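PDB 4ZKQ: uncharacterized protein from Cricetid herpesvirus 2, which probably binds host chemokines as a decoy receptor encoded by a rodent gammaherpesvirus. Local coordinates for residues F300-W313 / E324-L338. Numbering follows the deposited sequence.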
loop_
_atom_site.group_PDB
_atom_site.type_symbol
_atom_site.label_atom_id
_atom_site.label_comp_id
_atom_site.label_asym_id
_atom_site.label_seq_id
_atom_site.Cartn_x
_atom_site.Cartn_y
_atom_site.Cartn_z
ATOM N N PHE A 300 19.892 -3.215 -8.459
ATOM C CA PHE A 300 19.641 -2.883 -9.854
ATOM C C PHE A 300 20.029 -4.021 -10.795
ATOM O O PHE A 300 19.704 -3.978 -11.980
ATOM C CB PHE A 300 20.374 -1.595 -10.228
ATOM C CG PHE A 300 19.806 -0.379 -9.564
ATOM C CD1 PHE A 300 18.766 0.320 -10.147
ATOM C CD2 PHE A 300 20.291 0.049 -8.344
ATOM C CE1 PHE A 300 18.230 1.430 -9.528
ATOM C CE2 PHE A 300 19.759 1.162 -7.723
ATOM C CZ PHE A 300 18.727 1.852 -8.318
ATOM N N GLN A 301 20.692 -5.045 -10.260
ATOM C CA GLN A 301 21.046 -6.234 -11.036
ATOM C C GLN A 301 19.948 -7.296 -10.973
ATOM O O GLN A 301 19.985 -8.283 -11.709
ATOM C CB GLN A 301 22.368 -6.823 -10.535
ATOM C CG GLN A 301 23.495 -5.806 -10.434
ATOM C CD GLN A 301 23.675 -5.001 -11.707
ATOM O OE1 GLN A 301 23.850 -3.784 -11.665
ATOM N NE2 GLN A 301 23.638 -5.681 -12.849
ATOM N N THR A 302 18.969 -7.077 -10.100
ATOM C CA THR A 302 17.826 -7.974 -9.933
ATOM C C THR A 302 16.614 -7.545 -10.740
ATOM O O THR A 302 15.624 -8.273 -10.840
ATOM C CB THR A 302 17.382 -8.032 -8.461
ATOM O OG1 THR A 302 16.502 -6.926 -8.175
ATOM C CG2 THR A 302 18.588 -7.991 -7.543
ATOM N N ALA A 303 16.694 -6.349 -11.300
ATOM C CA ALA A 303 15.516 -5.665 -11.801
ATOM C C ALA A 303 14.880 -6.328 -13.031
ATOM O O ALA A 303 13.724 -6.043 -13.359
ATOM C CB ALA A 303 15.876 -4.237 -12.104
ATOM N N ASP A 304 15.621 -7.210 -13.696
ATOM C CA ASP A 304 15.119 -7.919 -14.880
ATOM C C ASP A 304 14.692 -6.948 -15.985
ATOM O O ASP A 304 13.647 -7.125 -16.615
ATOM C CB ASP A 304 13.944 -8.841 -14.502
ATOM C CG ASP A 304 13.595 -9.839 -15.606
ATOM O OD1 ASP A 304 14.507 -10.245 -16.359
ATOM O OD2 ASP A 304 12.408 -10.215 -15.720
ATOM N N GLY A 305 15.502 -5.918 -16.215
ATOM C CA GLY A 305 15.210 -4.929 -17.238
ATOM C C GLY A 305 14.057 -4.010 -16.885
ATOM O O GLY A 305 13.720 -3.106 -17.652
ATOM N N GLU A 306 13.450 -4.238 -15.723
ATOM C CA GLU A 306 12.318 -3.438 -15.272
ATOM C C GLU A 306 12.792 -2.371 -14.299
ATOM O O GLU A 306 13.931 -2.414 -13.830
ATOM C CB GLU A 306 11.259 -4.322 -14.615
ATOM C CG GLU A 306 10.857 -5.514 -15.451
ATOM C CD GLU A 306 10.429 -5.125 -16.853
ATOM O OE1 GLU A 306 9.709 -4.114 -16.994
ATOM O OE2 GLU A 306 10.821 -5.822 -17.815
ATOM N N PRO A 307 11.923 -1.405 -13.989
ATOM C CA PRO A 307 12.375 -0.328 -13.112
ATOM C C PRO A 307 12.494 -0.717 -11.647
ATOM O O PRO A 307 12.003 -1.759 -11.196
ATOM C CB PRO A 307 11.290 0.744 -13.283
ATOM C CG PRO A 307 10.544 0.363 -14.502
ATOM C CD PRO A 307 10.602 -1.113 -14.564
ATOM N N VAL A 308 13.168 0.164 -10.922
ATOM C CA VAL A 308 13.213 0.144 -9.472
ATOM C C VAL A 308 12.416 1.342 -8.977
ATOM O O VAL A 308 12.536 2.442 -9.530
ATOM C CB VAL A 308 14.671 0.192 -8.951
ATOM C CG1 VAL A 308 14.748 0.705 -7.500
ATOM C CG2 VAL A 308 15.322 -1.177 -9.081
ATOM N N LEU A 309 11.581 1.116 -7.967
ATOM C CA LEU A 309 10.816 2.178 -7.337
ATOM C C LEU A 309 11.491 2.540 -6.030
ATOM O O LEU A 309 11.795 1.660 -5.225
ATOM C CB LEU A 309 9.370 1.753 -7.085
ATOM C CG LEU A 309 8.467 2.799 -6.435
ATOM C CD1 LEU A 309 8.193 3.960 -7.382
ATOM C CD2 LEU A 309 7.162 2.172 -5.980
ATOM N N ALA A 310 11.745 3.828 -5.835
ATOM C CA ALA A 310 12.342 4.308 -4.599
ATOM C C ALA A 310 11.341 5.194 -3.877
ATOM O O ALA A 310 10.829 6.152 -4.452
ATOM C CB ALA A 310 13.644 5.065 -4.880
ATOM N N SER A 311 11.034 4.843 -2.627
ATOM C CA SER A 311 10.147 5.638 -1.791
ATOM C C SER A 311 10.939 6.112 -0.591
ATOM O O SER A 311 11.620 5.315 0.045
ATOM C CB SER A 311 8.935 4.826 -1.323
ATOM O OG SER A 311 8.307 4.149 -2.392
ATOM N N VAL A 312 10.846 7.396 -0.273
ATOM C CA VAL A 312 11.534 7.925 0.897
ATOM C C VAL A 312 10.601 8.845 1.651
ATOM O O VAL A 312 9.868 9.633 1.054
ATOM C CB VAL A 312 12.833 8.672 0.513
ATOM C CG1 VAL A 312 12.543 9.833 -0.425
ATOM C CG2 VAL A 312 13.584 9.146 1.762
ATOM N N TRP A 313 10.607 8.729 2.973
ATOM C CA TRP A 313 9.861 9.669 3.781
ATOM C C TRP A 313 10.578 9.936 5.086
ATOM O O TRP A 313 11.448 9.171 5.492
ATOM C CB TRP A 313 8.441 9.158 4.036
ATOM C CG TRP A 313 8.346 7.914 4.842
ATOM C CD1 TRP A 313 8.333 6.631 4.373
ATOM C CD2 TRP A 313 8.226 7.822 6.262
ATOM N NE1 TRP A 313 8.212 5.747 5.416
ATOM C CE2 TRP A 313 8.144 6.455 6.591
ATOM C CE3 TRP A 313 8.175 8.767 7.295
ATOM C CZ2 TRP A 313 8.024 6.007 7.899
ATOM C CZ3 TRP A 313 8.054 8.322 8.594
ATOM C CH2 TRP A 313 7.979 6.956 8.887
ATOM N N GLU A 324 7.247 14.196 5.497
ATOM C CA GLU A 324 7.786 14.552 4.188
ATOM C C GLU A 324 7.957 13.255 3.412
ATOM O O GLU A 324 8.464 12.284 3.962
ATOM C CB GLU A 324 9.129 15.279 4.310
ATOM C CG GLU A 324 9.151 16.467 5.264
ATOM C CD GLU A 324 8.640 17.755 4.642
ATOM O OE1 GLU A 324 8.451 17.806 3.408
ATOM O OE2 GLU A 324 8.434 18.726 5.397
ATOM N N SER A 325 7.532 13.227 2.151
ATOM C CA SER A 325 7.652 12.019 1.339
ATOM C C SER A 325 7.872 12.341 -0.136
ATOM O O SER A 325 7.267 13.263 -0.678
ATOM C CB SER A 325 6.400 11.150 1.489
ATOM O OG SER A 325 6.553 9.922 0.802
ATOM N N CYS A 326 8.750 11.568 -0.763
ATOM C CA CYS A 326 9.021 11.663 -2.188
ATOM C C CYS A 326 9.158 10.253 -2.739
ATOM O O CYS A 326 9.420 9.312 -1.984
ATOM C CB CYS A 326 10.295 12.469 -2.456
ATOM S SG CYS A 326 10.312 14.077 -1.636
ATOM N N ALA A 327 8.983 10.105 -4.048
ATOM C CA ALA A 327 9.193 8.816 -4.691
ATOM C C ALA A 327 9.839 9.010 -6.054
ATOM O O ALA A 327 9.649 10.045 -6.688
ATOM C CB ALA A 327 7.883 8.061 -4.814
ATOM N N PHE A 328 10.619 8.018 -6.473
ATOM C CA PHE A 328 11.370 8.075 -7.720
ATOM C C PHE A 328 11.235 6.771 -8.470
ATOM O O PHE A 328 11.321 5.703 -7.866
ATOM C CB PHE A 328 12.851 8.348 -7.458
ATOM C CG PHE A 328 13.095 9.531 -6.595
ATOM C CD1 PHE A 328 13.079 9.407 -5.217
ATOM C CD2 PHE A 328 13.337 10.773 -7.156
ATOM C CE1 PHE A 328 13.300 10.499 -4.413
ATOM C CE2 PHE A 328 13.562 11.867 -6.357
ATOM C CZ PHE A 328 13.543 11.730 -4.980
ATOM N N VAL A 329 11.020 6.860 -9.779
ATOM C CA VAL A 329 11.077 5.690 -10.647
ATOM C C VAL A 329 12.442 5.649 -11.318
ATOM O O VAL A 329 12.885 6.643 -11.888
ATOM C CB VAL A 329 9.984 5.701 -11.733
ATOM C CG1 VAL A 329 9.882 4.326 -12.386
ATOM C CG2 VAL A 329 8.651 6.106 -11.152
ATOM N N ILE A 330 13.098 4.497 -11.252
ATOM C CA ILE A 330 14.443 4.349 -11.783
ATOM C C ILE A 330 14.462 3.222 -12.800
ATOM O O ILE A 330 14.591 2.053 -12.434
ATOM C CB ILE A 330 15.478 4.056 -10.679
ATOM C CG1 ILE A 330 15.282 4.998 -9.486
ATOM C CG2 ILE A 330 16.887 4.175 -11.249
ATOM C CD1 ILE A 330 16.192 4.709 -8.315
ATOM N N PRO A 331 14.313 3.562 -14.088
ATOM C CA PRO A 331 14.375 2.504 -15.098
ATOM C C PRO A 331 15.773 1.908 -15.171
ATOM O O PRO A 331 16.737 2.589 -14.806
ATOM C CB PRO A 331 14.007 3.231 -16.394
ATOM C CG PRO A 331 14.434 4.630 -16.165
ATOM C CD PRO A 331 14.213 4.899 -14.699
ATOM N N THR A 332 15.879 0.658 -15.611
ATOM C CA THR A 332 17.170 -0.020 -15.713
ATOM C C THR A 332 17.510 -0.339 -17.175
ATOM O O THR A 332 18.488 -1.026 -17.458
ATOM C CB THR A 332 17.196 -1.323 -14.877
ATOM O OG1 THR A 332 16.199 -2.232 -15.364
ATOM C CG2 THR A 332 16.944 -1.022 -13.393
ATOM N N LYS A 333 16.696 0.166 -18.096
ATOM C CA LYS A 333 17.012 0.104 -19.521
ATOM C C LYS A 333 16.368 1.303 -20.205
ATOM O O LYS A 333 15.524 1.975 -19.613
ATOM C CB LYS A 333 16.529 -1.210 -20.142
ATOM C CG LYS A 333 15.017 -1.322 -20.321
ATOM C CD LYS A 333 14.640 -2.638 -20.991
ATOM C CE LYS A 333 13.167 -2.682 -21.392
ATOM N NZ LYS A 333 12.268 -3.129 -20.290
ATOM N N GLY A 334 16.782 1.590 -21.437
ATOM C CA GLY A 334 16.193 2.677 -22.202
ATOM C C GLY A 334 16.859 4.019 -21.954
ATOM O O GLY A 334 17.950 4.081 -21.391
ATOM N N ARG A 335 16.189 5.091 -22.372
ATOM C CA ARG A 335 16.720 6.450 -22.258
ATOM C C ARG A 335 17.029 6.834 -20.819
ATOM O O ARG A 335 16.209 6.619 -19.923
ATOM C CB ARG A 335 15.729 7.466 -22.844
ATOM C CG ARG A 335 15.584 7.402 -24.358
ATOM C CD ARG A 335 14.670 8.495 -24.914
ATOM N NE ARG A 335 13.404 7.937 -25.387
ATOM C CZ ARG A 335 12.365 7.667 -24.602
ATOM N NH1 ARG A 335 12.433 7.913 -23.299
ATOM N NH2 ARG A 335 11.254 7.152 -25.115
ATOM N N ARG A 336 18.210 7.413 -20.614
ATOM C CA ARG A 336 18.631 7.880 -19.296
ATOM C C ARG A 336 18.453 6.786 -18.246
ATOM O O ARG A 336 17.963 7.042 -17.148
ATOM C CB ARG A 336 17.848 9.134 -18.890
ATOM C CG ARG A 336 18.107 10.344 -19.779
ATOM C CD ARG A 336 17.528 11.626 -19.191
ATOM N NE ARG A 336 16.065 11.672 -19.281
ATOM C CZ ARG A 336 15.227 11.772 -18.249
ATOM N NH1 ARG A 336 15.667 11.843 -16.996
ATOM N NH2 ARG A 336 13.920 11.802 -18.479
ATOM N N LYS A 337 18.846 5.564 -18.592
ATOM C CA LYS A 337 18.687 4.440 -17.676
ATOM C C LYS A 337 19.462 4.709 -16.390
ATOM O O LYS A 337 20.476 5.402 -16.403
ATOM C CB LYS A 337 19.143 3.125 -18.326
ATOM C CG LYS A 337 20.652 2.920 -18.411
ATOM C CD LYS A 337 20.990 1.604 -19.108
ATOM C CE LYS A 337 22.482 1.312 -19.055
ATOM N NZ LYS A 337 22.845 0.061 -19.781
ATOM N N LEU A 338 18.942 4.186 -15.284
ATOM C CA LEU A 338 19.550 4.313 -13.962
ATOM C C LEU A 338 19.558 5.753 -13.436
ATOM O O LEU A 338 20.221 6.055 -12.442
ATOM C CB LEU A 338 20.968 3.735 -13.982
ATOM C CG LEU A 338 21.018 2.258 -14.396
ATOM C CD1 LEU A 338 22.450 1.746 -14.439
ATOM C CD2 LEU A 338 20.179 1.388 -13.464
HETATM O O HOH W 1 13.500 -0.584 -16.718
#
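Strands 308-313 and 324-330 pair as the two arms of an antiparallel beta hairpin in the C-terminal part of the chain. Six backbone hydrogen bonds join them, two each for the pairs Val308-Ile330, Ala310-Phe328 and Val312-Cys326. Strand 378-384 pairs with the other edge of 308-313.

Val308, Ala310, Val312, Cys326, Phe328 and Ile330 line one face of the hairpin. Strand 350-355 of another sheet packs on part of it, consistent with a beta-sandwich core, and the disulfide Cys326-Cys347 lies on the same side. With chi1 at 59°, Val312 turns CG1 toward the second strand, where CG1 meets the edge of the Phe328 ring, 4.1 Å from Phe328 CE1. Leu309, Ser311, Trp313, Ser325, Ala327 and Val329 occupy the other face.

Beyond the strands, Phe300 packs against Ile330, whose CB lies at the edge of the ring. The two side chains cross at about a right angle, with Phe300 CE1 3.5 Å from Ile330 CG2. Thr332 CG2 lies at the edge of the same ring and also touches Ala303 CB, at 3.6 Å.

The turn 303-306 is held by polar contacts. Lys333 NZ donates to Gly305 O at 3.0 Å, and its salt bridge to Glu306 is long. A water links Gly305 O to Thr332 N. Thr332 OG1 donates to Glu306 O at 2.7 Å, from 48° above the carbonyl plane.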